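Putative transcriptional regulator, sugar-binding family (Arthrobacter aurescens, PDB 3NZE) probably regulates transcription by binding DNA in response to a sugar. Local coordinates at residues Gly61-Ala66 / Val86-Ala91. Residues are numbered along the deposited sequence; the frame is centred on the assembly and turned at random.
Sequences GVAWGA and VQLNGA
V86 O accepts V62 N at 2.9 Å, an almost straight bond that pairs parallel strands 59-62 and 84-87. The G61 CA-H leans on the same oxygen. Q87 runs extended beside the NE1 corner of W64. There its NE2 donates to N89 O, while OE1 is held by Q119 and F120 beyond. L88 N closes the ladder on V62 O at 2.9 Å. The L88 side chain turns back over G61 and V62, with CD1 3.7 Å from G61 C.

N89 CG sits between its own N and C (chi1 53°), which brings the amide up to the W64 backbone. OD1 accepts W64 N at 3.0 Å through a lone pair. ND2 returns a bond to W64 O at 3.2 Å. ND2 also lies over one face of the indole, near its rim. G90 O receives W64 NE1 at 2.9 Å, near the ring plane; the bond from NE1 to N89 O is weak. A91 CB touches W64 CZ2 at 3.6 Å.

The contact joins the C-terminal ends of two strands of a beta-alpha-beta unit. The paired amide bonds imitate a further backbone pairing, and together with the NE1 bond they probably fix the indole just before helix 66-73.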
# COMPACT_ATOMS: atom_id res chain seq x y z
N GLY A 61 4.96 7.58 -6.15
CA GLY A 61 5.24 7.00 -4.85
C GLY A 61 4.81 5.55 -4.77
O GLY A 61 3.67 5.21 -5.10
N VAL A 62 5.72 4.68 -4.34
CA VAL A 62 5.42 3.26 -4.18
C VAL A 62 5.68 2.83 -2.75
O VAL A 62 6.80 2.96 -2.25
CB VAL A 62 6.31 2.38 -5.10
CG1 VAL A 62 6.06 0.90 -4.85
CG2 VAL A 62 6.08 2.73 -6.57
N ALA A 63 4.66 2.30 -2.08
CA ALA A 63 4.86 1.70 -0.78
C ALA A 63 5.09 0.22 -1.04
O ALA A 63 4.18 -0.47 -1.49
CB ALA A 63 3.65 1.92 0.11
N TRP A 64 6.30 -0.26 -0.82
CA TRP A 64 6.64 -1.63 -1.19
C TRP A 64 6.12 -2.63 -0.15
O TRP A 64 5.98 -2.30 1.04
CB TRP A 64 8.15 -1.79 -1.41
CG TRP A 64 8.89 -1.76 -0.12
CD1 TRP A 64 9.42 -0.67 0.50
CD2 TRP A 64 9.17 -2.89 0.72
NE1 TRP A 64 10.01 -1.05 1.68
CE2 TRP A 64 9.87 -2.40 1.84
CE3 TRP A 64 8.90 -4.26 0.63
CZ2 TRP A 64 10.30 -3.24 2.87
CZ3 TRP A 64 9.32 -5.09 1.64
CH2 TRP A 64 10.02 -4.57 2.76
N GLY A 65 5.84 -3.84 -0.61
CA GLY A 65 5.36 -4.93 0.22
C GLY A 65 5.11 -6.13 -0.67
O GLY A 65 5.42 -6.09 -1.85
N ALA A 66 4.54 -7.19 -0.11
CA ALA A 66 4.28 -8.41 -0.88
C ALA A 66 3.31 -8.13 -2.04
O ALA A 66 3.51 -8.60 -3.15
CB ALA A 66 3.74 -9.51 0.02
N VAL A 86 9.61 7.00 -6.31
CA VAL A 86 10.15 7.18 -4.97
C VAL A 86 9.58 6.16 -3.98
O VAL A 86 8.37 5.90 -3.94
CB VAL A 86 9.99 8.65 -4.46
CG1 VAL A 86 8.51 9.09 -4.45
CG2 VAL A 86 10.63 8.82 -3.08
N GLN A 87 10.46 5.57 -3.19
CA GLN A 87 10.10 4.59 -2.18
C GLN A 87 9.45 5.29 -0.98
O GLN A 87 10.03 6.24 -0.44
CB GLN A 87 11.39 3.87 -1.76
CG GLN A 87 11.24 2.74 -0.77
CD GLN A 87 12.61 2.17 -0.42
OE1 GLN A 87 13.56 2.35 -1.18
NE2 GLN A 87 12.70 1.47 0.70
N LEU A 88 8.27 4.83 -0.55
CA LEU A 88 7.53 5.54 0.50
C LEU A 88 7.80 5.04 1.92
O LEU A 88 7.50 5.74 2.89
CB LEU A 88 6.02 5.45 0.24
CG LEU A 88 5.56 6.12 -1.06
CD1 LEU A 88 4.03 6.08 -1.16
CD2 LEU A 88 6.06 7.56 -1.10
N ASN A 89 8.34 3.82 2.03
CA ASN A 89 8.62 3.22 3.33
C ASN A 89 9.98 2.53 3.31
O ASN A 89 10.41 2.06 2.28
CB ASN A 89 7.53 2.21 3.72
CG ASN A 89 7.28 1.16 2.65
OD1 ASN A 89 7.22 1.47 1.46
ND2 ASN A 89 7.10 -0.08 3.08
N GLY A 90 10.64 2.47 4.47
CA GLY A 90 11.99 1.94 4.56
C GLY A 90 12.04 0.44 4.40
O GLY A 90 11.01 -0.22 4.24
N ALA A 91 13.25 -0.12 4.44
CA ALA A 91 13.41 -1.57 4.24
C ALA A 91 14.57 -2.10 5.07
O ALA A 91 15.57 -1.41 5.26
CB ALA A 91 13.62 -1.91 2.76